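Local structure of beta-glucuronidase (uncultured Clostridium sp., 6U7J) at residues B[471-476]-B[508-513]. The protein hydrolyses beta-D-glucuronides and, as a gut microbial beta-glucuronidase, probably helps to reactivate estrogens by releasing them from their glucuronide conjugates. Numbering follows the deposited sequence.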
loop_
_atom_site.group_PDB
_atom_site.type_symbol
_atom_site.label_atom_id
_atom_site.label_comp_id
_atom_site.label_asym_id
_atom_site.label_seq_id
_atom_site.Cartn_x
_atom_site.Cartn_y
_atom_site.Cartn_z
ATOM N N PHE B 471 -7.738 10.630 -23.714
ATOM C CA PHE B 471 -9.135 10.258 -23.614
ATOM C C PHE B 471 -9.300 9.188 -22.544
ATOM O O PHE B 471 -8.505 8.251 -22.450
ATOM C CB PHE B 471 -9.642 9.782 -24.972
ATOM C CG PHE B 471 -9.695 10.884 -26.012
ATOM C CD1 PHE B 471 -10.538 11.974 -25.846
ATOM C CD2 PHE B 471 -8.898 10.836 -27.140
ATOM C CE1 PHE B 471 -10.590 12.992 -26.800
ATOM C CE2 PHE B 471 -8.949 11.845 -28.094
ATOM C CZ PHE B 471 -9.798 12.916 -27.926
ATOM N N GLY B 472 -10.328 9.345 -21.719
ATOM C CA GLY B 472 -10.500 8.514 -20.544
ATOM C C GLY B 472 -9.766 9.006 -19.310
ATOM O O GLY B 472 -9.891 8.381 -18.246
ATOM N N TRP B 473 -8.973 10.082 -19.427
ATOM C CA TRP B 473 -8.298 10.646 -18.268
ATOM C C TRP B 473 -8.521 12.152 -18.182
ATOM O O TRP B 473 -9.324 12.603 -17.366
ATOM C CB TRP B 473 -6.801 10.321 -18.284
ATOM C CG TRP B 473 -6.206 10.608 -16.945
ATOM C CD1 TRP B 473 -5.440 11.682 -16.600
ATOM C CD2 TRP B 473 -6.388 9.839 -15.746
ATOM N NE1 TRP B 473 -5.107 11.611 -15.273
ATOM C CE2 TRP B 473 -5.683 10.494 -14.722
ATOM C CE3 TRP B 473 -7.069 8.650 -15.446
ATOM C CZ2 TRP B 473 -5.648 10.011 -13.411
ATOM C CZ3 TRP B 473 -7.023 8.165 -14.143
ATOM C CH2 TRP B 473 -6.318 8.840 -13.145
ATOM N N TYR B 474 -7.813 12.947 -18.997
ATOM C CA TYR B 474 -8.037 14.393 -18.987
ATOM C C TYR B 474 -9.323 14.778 -19.710
ATOM O O TYR B 474 -9.906 15.825 -19.405
ATOM C CB TYR B 474 -6.839 15.140 -19.603
ATOM C CG TYR B 474 -5.603 15.041 -18.748
ATOM C CD1 TYR B 474 -5.654 15.341 -17.382
ATOM C CD2 TYR B 474 -4.387 14.626 -19.288
ATOM C CE1 TYR B 474 -4.519 15.238 -16.579
ATOM C CE2 TYR B 474 -3.256 14.512 -18.500
ATOM C CZ TYR B 474 -3.333 14.810 -17.145
ATOM O OH TYR B 474 -2.218 14.697 -16.362
ATOM N N VAL B 475 -9.779 13.951 -20.653
ATOM C CA VAL B 475 -11.053 14.144 -21.343
ATOM C C VAL B 475 -11.937 12.936 -21.059
ATOM O O VAL B 475 -11.551 11.795 -21.348
ATOM C CB VAL B 475 -10.863 14.330 -22.859
ATOM C CG1 VAL B 475 -12.219 14.332 -23.557
ATOM C CG2 VAL B 475 -10.118 15.621 -23.135
ATOM N N GLY B 476 -13.133 13.186 -20.532
ATOM C CA GLY B 476 -14.032 12.105 -20.188
ATOM C C GLY B 476 -13.456 11.151 -19.154
ATOM O O GLY B 476 -13.464 9.936 -19.367
ATOM N N GLY B 508 -2.586 7.375 -21.416
ATOM C CA GLY B 508 -2.498 6.548 -20.218
ATOM C C GLY B 508 -3.315 7.131 -19.071
ATOM O O GLY B 508 -4.186 7.975 -19.275
ATOM N N ALA B 509 -3.008 6.656 -17.862
ATOM C CA ALA B 509 -3.845 6.943 -16.701
ATOM C C ALA B 509 -3.031 6.754 -15.428
ATOM O O ALA B 509 -2.264 5.793 -15.325
ATOM C CB ALA B 509 -5.077 6.029 -16.685
ATOM N N ASP B 510 -3.198 7.666 -14.464
ATOM C CA ASP B 510 -2.519 7.511 -13.183
ATOM C C ASP B 510 -3.048 6.269 -12.479
ATOM O O ASP B 510 -4.263 6.008 -12.457
ATOM C CB ASP B 510 -2.717 8.735 -12.290
ATOM C CG ASP B 510 -1.877 9.927 -12.720
ATOM O OD1 ASP B 510 -2.307 10.641 -13.656
ATOM O OD2 ASP B 510 -0.795 10.164 -12.116
ATOM N N THR B 511 -2.127 5.496 -11.904
ATOM C CA THR B 511 -2.470 4.212 -11.307
ATOM C C THR B 511 -1.698 4.028 -10.012
ATOM O O THR B 511 -0.461 4.067 -10.015
ATOM C CB THR B 511 -2.169 3.079 -12.285
ATOM O OG1 THR B 511 -2.845 3.361 -13.514
ATOM C CG2 THR B 511 -2.667 1.739 -11.727
ATOM N N ILE B 512 -2.419 3.853 -8.905
ATOM C CA ILE B 512 -1.782 3.576 -7.622
ATOM C C ILE B 512 -1.606 2.073 -7.504
ATOM O O ILE B 512 -2.590 1.328 -7.473
ATOM C CB ILE B 512 -2.596 4.112 -6.440
ATOM C CG1 ILE B 512 -2.952 5.596 -6.619
ATOM C CG2 ILE B 512 -1.814 3.881 -5.143
ATOM C CD1 ILE B 512 -1.720 6.527 -6.722
ATOM N N ALA B 513 -0.357 1.625 -7.437
ATOM C CA ALA B 513 -0.108 0.208 -7.249
ATOM C C ALA B 513 -0.881 -0.292 -6.037
ATOM O O ALA B 513 -0.841 0.308 -4.954
ATOM C CB ALA B 513 1.390 -0.057 -7.076
HETATM O O HOH W 1 -5.753 8.177 -21.710
HETATM O O HOH W 2 -3.678 13.346 -13.475
#
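The indole of Trp473 lies with one face against the backbone of Ala509 and Asp510, and Trp473 supplies nearly all of the surface that 471-476 buries against 508-513. Asp510 N stands 3.5 Å above the ring plane, displaced toward the rim, and Ala509 CA sits over the same face. The six-membered ring makes the tightest fit: Trp473 CE3 meets Ala509 CB at 3.5 Å, and Trp473 CZ2 comes within 3.4 Å of Asp510 CB. With CG anti to the backbone N (chi1 -166°), the indole reaches across to residues 509-510. The Asp510 side chain crosses that of Trp473 at about a right angle, its carboxylate plane turned 32° from the ring. Both segments are loops that follow neighbouring parallel strands, 465-468 and 502-506, of the TIM barrel and lead into helices 480-498 and 525-540, so the indole bridges two consecutive beta-to-alpha connections at the C-terminal end of the barrel strands. Phe523 packs edge-to-face with Trp473, and Leu562 of the second subunit also touches it, placing the contact beside a subunit interface. Toward the pyrrole edge the join is looser and polar. Trp473 NE1 and Asp510 OD1 are 3.4 Å apart but badly aligned for a direct bond; instead a water in the plane of the indole accepts from Trp473 NE1 at 2.9 Å and donates to Asp510 OD1. The same carboxylate forms a salt bridge with Lys570 through OD1 and accepts from Lys569 N through OD2, bonds that would fix its rotation beside the ring. Near Gly508 a second water joins the backbones, donating to Phe471 O at 2.9 Å and accepting a longer bond from Gly508 N at 3.3 Å.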